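Local coordinates for protein WA352 (Oryza sativa subsp. indica, PDB 5ZT3) that is a mitochondrial protein linked to cytoplasmic male sterility in rice, represented here by its C-terminal DUF8018 part, at residues R67-L72 with G76-W81; G38-W41 with H46-Q49. All coordinates share one frame; numbering follows the deposited sequence.

How the contacts relate
Both contacts use helix 45-72, contact 2 near its start and contact 1 in its last turns, on opposite sides of the chain's centre. Their own centres lie about 30 Å apart, and their nearest atoms about 19 Å, so they do not touch. Contact 1 is partly buried: M69 and W78 pack in the interior, with more open residues at the margin, and a water joins the two backbones. Contact 2 lies at the surface, where a loop touches the helix through one weak amide-carboxylate bond. Contact 2 joins the helix to the loop before it, contact 1 to the short helix after it. All four segments fall within the DUF8018 range.

Contact 1. Residues R67-L72 with G76-W81; sequences RKMAGL and GDWMGW
Water 1 joins A70 and G76, lying 2.9 Å from A70 O and 2.8 Å from G76 O, so two backbone carbonyls share one solvent molecule. Beside this bridge the contact is apolar. M69 lies over one face of the W78 indole: its CB stands 3.6 Å from the centroid of the five-membered ring, a CH-pi contact only 17° off the normal. Bends at chi2 (-61°) and chi3 (-59°) curl the methionine back along the ring, bringing CE to 3.6 Å from W78 CZ2, while SD makes an oblique Met-aromatic contact with the six-membered ring. A70 CB meets W78 CB at 3.8 Å. Toward the surface, M79 CE comes to the edge of the R67 guanidinium, 3.9 Å from NH2. The short helix 78-81 opens with D77 as N-cap, its OD1 taking a weak bond from G80 N. Were W78 an alanine, M69 would probably lose its aromatic platform and H73 the hydrogen bond from the indole NE1. The contact packs the C-terminal end of helix 45-72 against the short helix 78-81 that follows a brief connection, with M69 and W78 resting also on L121 of helix 116-124, and M69 on L108 of helix 98-111.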
loop_
_atom_site.group_PDB
_atom_site.type_symbol
_atom_site.label_atom_id
_atom_site.label_comp_id
_atom_site.label_asym_id
_atom_site.label_seq_id
_atom_site.Cartn_x
_atom_site.Cartn_y
_atom_site.Cartn_z
ATOM N N ARG A 67 1.523 -9.090 -1.911
ATOM C CA ARG A 67 1.632 -10.443 -2.438
ATOM C C ARG A 67 2.828 -11.164 -1.833
ATOM O O ARG A 67 2.752 -12.361 -1.530
ATOM C CB ARG A 67 1.683 -10.415 -3.964
ATOM C CG ARG A 67 0.302 -10.186 -4.579
ATOM C CD ARG A 67 0.318 -10.169 -6.105
ATOM N NE ARG A 67 0.345 -11.506 -6.694
ATOM C CZ ARG A 67 -0.608 -12.428 -6.554
ATOM N NH1 ARG A 67 -0.469 -13.617 -7.130
ATOM N NH2 ARG A 67 -1.708 -12.178 -5.851
ATOM N N LYS A 68 3.947 -10.463 -1.651
ATOM C CA LYS A 68 5.104 -11.071 -0.996
ATOM C C LYS A 68 4.766 -11.487 0.432
ATOM O O LYS A 68 5.051 -12.619 0.853
ATOM C CB LYS A 68 6.262 -10.074 -1.004
ATOM C CG LYS A 68 7.539 -10.567 -0.353
ATOM C CD LYS A 68 8.186 -11.658 -1.186
ATOM C CE LYS A 68 9.659 -11.803 -0.846
ATOM N NZ LYS A 68 10.334 -12.837 -1.684
ATOM N N MET A 69 4.158 -10.579 1.199
ATOM C CA MET A 69 3.831 -10.886 2.587
ATOM C C MET A 69 2.777 -11.978 2.700
ATOM O O MET A 69 2.771 -12.721 3.690
ATOM C CB MET A 69 3.331 -9.630 3.309
ATOM C CG MET A 69 4.422 -8.607 3.628
ATOM S SD MET A 69 5.714 -9.260 4.709
ATOM C CE MET A 69 4.764 -9.730 6.163
ATOM N N ALA A 70 1.867 -12.071 1.726
ATOM C CA ALA A 70 0.810 -13.070 1.808
ATOM C C ALA A 70 1.404 -14.467 1.905
ATOM O O ALA A 70 0.915 -15.304 2.674
ATOM C CB ALA A 70 -0.107 -12.968 0.595
ATOM N N GLY A 71 2.479 -14.720 1.155
ATOM C CA GLY A 71 3.175 -15.992 1.206
ATOM C C GLY A 71 4.106 -16.132 2.391
ATOM O O GLY A 71 4.194 -17.214 2.977
ATOM N N LEU A 72 4.823 -15.063 2.754
ATOM C CA LEU A 72 5.713 -15.140 3.911
ATOM C C LEU A 72 4.943 -15.255 5.222
ATOM O O LEU A 72 5.463 -15.810 6.199
ATOM C CB LEU A 72 6.606 -13.902 3.977
ATOM C CG LEU A 72 7.582 -13.691 2.823
ATOM C CD1 LEU A 72 8.320 -12.366 2.990
ATOM C CD2 LEU A 72 8.566 -14.854 2.721
ATOM N N GLY A 76 -1.505 -13.965 8.260
ATOM C CA GLY A 76 -2.008 -12.622 8.100
ATOM C C GLY A 76 -2.975 -12.525 6.936
ATOM O O GLY A 76 -2.819 -13.187 5.908
ATOM N N ASP A 77 -3.998 -11.689 7.101
ATOM C CA ASP A 77 -4.966 -11.479 6.023
ATOM C C ASP A 77 -4.446 -10.378 5.093
ATOM O O ASP A 77 -4.956 -9.259 5.037
ATOM C CB ASP A 77 -6.351 -11.177 6.574
ATOM C CG ASP A 77 -7.430 -11.272 5.507
ATOM O OD1 ASP A 77 -7.085 -11.431 4.310
ATOM O OD2 ASP A 77 -8.622 -11.173 5.861
ATOM N N TRP A 78 -3.406 -10.745 4.345
ATOM C CA TRP A 78 -2.717 -9.805 3.468
ATOM C C TRP A 78 -3.574 -9.425 2.262
ATOM O O TRP A 78 -3.734 -8.234 1.947
ATOM C CB TRP A 78 -1.340 -10.372 3.091
ATOM C CG TRP A 78 -0.428 -10.145 4.234
ATOM C CD1 TRP A 78 -0.045 -11.039 5.200
ATOM C CD2 TRP A 78 0.134 -8.892 4.596
ATOM N NE1 TRP A 78 0.744 -10.404 6.133
ATOM C CE2 TRP A 78 0.869 -9.086 5.781
ATOM C CE3 TRP A 78 0.110 -7.621 4.014
ATOM C CZ2 TRP A 78 1.552 -8.045 6.404
ATOM C CZ3 TRP A 78 0.782 -6.592 4.635
ATOM C CH2 TRP A 78 1.495 -6.805 5.817
ATOM N N MET A 79 -4.180 -10.410 1.596
ATOM C CA MET A 79 -5.001 -10.089 0.434
ATOM C C MET A 79 -6.275 -9.340 0.809
ATOM O O MET A 79 -6.823 -8.624 -0.036
ATOM C CB MET A 79 -5.313 -11.347 -0.380
ATOM C CG MET A 79 -4.077 -11.997 -0.995
ATOM S SD MET A 79 -3.099 -10.852 -2.002
ATOM C CE MET A 79 -4.187 -10.568 -3.382
ATOM N N GLY A 80 -6.753 -9.466 2.044
ATOM C CA GLY A 80 -7.952 -8.753 2.436
ATOM C C GLY A 80 -7.697 -7.395 3.063
ATOM O O GLY A 80 -8.440 -6.445 2.800
ATOM N N TRP A 81 -6.644 -7.283 3.874
ATOM C CA TRP A 81 -6.428 -6.102 4.700
ATOM C C TRP A 81 -4.991 -5.596 4.660
ATOM O O TRP A 81 -4.652 -4.678 5.424
ATOM C CB TRP A 81 -6.828 -6.406 6.152
ATOM C CG TRP A 81 -8.281 -6.692 6.331
ATOM C CD1 TRP A 81 -8.867 -7.915 6.463
ATOM C CD2 TRP A 81 -9.334 -5.731 6.400
ATOM N NE1 TRP A 81 -10.227 -7.773 6.611
ATOM C CE2 TRP A 81 -10.536 -6.439 6.576
ATOM C CE3 TRP A 81 -9.375 -4.335 6.336
ATOM C CZ2 TRP A 81 -11.771 -5.801 6.687
ATOM C CZ3 TRP A 81 -10.603 -3.702 6.444
ATOM C CH2 TRP A 81 -11.782 -4.437 6.618
HETATM O O HOH W 1 -1.665 -14.544 3.691
#

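Contact 2. Residues G38-W41 with H46-Q49; sequences GTNW and HDMQ
N40 and D47 carry this contact between them through a single side-chain hydrogen bond. N40 ND2 donates to D47 OD2 at 3.1 Å, but the N-H...O angle is just 133°, which makes the bond weak. OD2 lies on the side of the amide hydrogen syn to N40 OD1, and that hydrogen makes the bond, but OD2 stands too near the line of the CG-ND2 bond for the N-H to point squarely at it. The asparagine reaches the helix because its CG is anti to the backbone N (chi1 -166°), extending the amide across the gap. The two flat groups stand nearly perpendicular, with planes 81° apart, and ND2 comes to OD2 tilted out of the carboxylate plane. Of the carboxylate, only OD2 is engaged across the contact.

The contact rests on this one polar pair, and the backbones themselves stay well separated, with the CA atoms of N40 and D47 8.9 Å apart.

Backbone bonds shape each side separately. N40 is the centre of an inverse gamma turn, in which W41 N makes a weak bond to T39 O at 2.9 Å. Just before it, G38 leaves helix 29-37 with a positive phi. On the other side, D47 N bonds S44 OG, and D47 O is paired with S51 OG one turn further on. Near the start of its helix, the negative carboxylate would probably be favoured by the helix dipole.

Taken together, this is a helix-loop-helix connection: a loop leaves helix 29-37 at a glycine, turns at N40, and is weakly linked by that amide to the first turn of the long helix 45-72.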
loop_
_atom_site.group_PDB
_atom_site.type_symbol
_atom_site.label_atom_id
_atom_site.label_comp_id
_atom_site.label_asym_id
_atom_site.label_seq_id
_atom_site.Cartn_x
_atom_site.Cartn_y
_atom_site.Cartn_z
ATOM N N GLY A 38 -7.343 14.111 0.098
ATOM C CA GLY A 38 -7.554 14.661 1.431
ATOM C C GLY A 38 -8.863 15.418 1.534
ATOM O O GLY A 38 -9.932 14.923 1.157
ATOM N N THR A 39 -8.787 16.649 2.035
ATOM C CA THR A 39 -9.961 17.498 2.189
ATOM C C THR A 39 -10.283 18.298 0.930
ATOM O O THR A 39 -11.198 19.129 0.954
ATOM C CB THR A 39 -9.774 18.447 3.376
ATOM O OG1 THR A 39 -8.651 19.301 3.125
ATOM C CG2 THR A 39 -9.517 17.656 4.646
ATOM N N ASN A 40 -9.549 18.063 -0.158
ATOM C CA ASN A 40 -9.762 18.721 -1.449
ATOM C C ASN A 40 -10.975 18.065 -2.107
ATOM O O ASN A 40 -10.863 17.172 -2.950
ATOM C CB ASN A 40 -8.498 18.558 -2.289
ATOM C CG ASN A 40 -8.454 19.458 -3.509
ATOM O OD1 ASN A 40 -9.341 20.275 -3.740
ATOM N ND2 ASN A 40 -7.393 19.303 -4.301
ATOM N N TRP A 41 -12.168 18.509 -1.695
ATOM C CA TRP A 41 -13.396 17.863 -2.148
ATOM C C TRP A 41 -13.824 18.272 -3.552
ATOM O O TRP A 41 -14.601 17.544 -4.177
ATOM C CB TRP A 41 -14.544 18.078 -1.154
ATOM C CG TRP A 41 -14.862 19.519 -0.866
ATOM C CD1 TRP A 41 -14.323 20.291 0.117
ATOM C CD2 TRP A 41 -15.800 20.347 -1.559
ATOM N NE1 TRP A 41 -14.860 21.554 0.078
ATOM C CE2 TRP A 41 -15.773 21.613 -0.941
ATOM C CE3 TRP A 41 -16.652 20.148 -2.649
ATOM C CZ2 TRP A 41 -16.562 22.672 -1.375
ATOM C CZ3 TRP A 41 -17.440 21.197 -3.072
ATOM C CH2 TRP A 41 -17.389 22.444 -2.438
ATOM N N HIS A 46 -6.204 19.344 -12.831
ATOM C CA HIS A 46 -4.778 19.218 -12.554
ATOM C C HIS A 46 -4.513 18.370 -11.305
ATOM O O HIS A 46 -3.690 17.441 -11.331
ATOM C CB HIS A 46 -4.201 20.628 -12.407
ATOM C CG HIS A 46 -2.803 20.673 -11.884
ATOM N ND1 HIS A 46 -1.696 20.539 -12.692
ATOM C CD2 HIS A 46 -2.335 20.867 -10.629
ATOM C CE1 HIS A 46 -0.603 20.640 -11.955
ATOM N NE2 HIS A 46 -0.965 20.843 -10.700
ATOM N N ASP A 47 -5.208 18.674 -10.199
ATOM C CA ASP A 47 -5.019 17.884 -8.983
ATOM C C ASP A 47 -5.507 16.450 -9.146
ATOM O O ASP A 47 -4.923 15.531 -8.555
ATOM C CB ASP A 47 -5.713 18.545 -7.790
ATOM C CG ASP A 47 -4.935 19.722 -7.241
ATOM O OD1 ASP A 47 -3.766 19.914 -7.645
ATOM O OD2 ASP A 47 -5.499 20.452 -6.398
ATOM N N MET A 48 -6.571 16.239 -9.923
ATOM C CA MET A 48 -7.020 14.877 -10.195
ATOM C C MET A 48 -5.967 14.106 -10.974
ATOM O O MET A 48 -5.696 12.936 -10.673
ATOM C CB MET A 48 -8.341 14.906 -10.962
ATOM C CG MET A 48 -9.501 15.306 -10.084
ATOM S SD MET A 48 -11.117 15.212 -10.864
ATOM C CE MET A 48 -11.131 16.713 -11.835
ATOM N N GLN A 49 -5.352 14.745 -11.969
ATOM C CA GLN A 49 -4.303 14.089 -12.746
ATOM C C GLN A 49 -3.109 13.734 -11.867
ATOM O O GLN A 49 -2.599 12.606 -11.915
ATOM C CB GLN A 49 -3.848 15.007 -13.884
ATOM C CG GLN A 49 -4.772 15.068 -15.076
ATOM C CD GLN A 49 -4.375 16.168 -16.043
ATOM O OE1 GLN A 49 -3.226 16.622 -16.050
ATOM N NE2 GLN A 49 -5.324 16.603 -16.865
#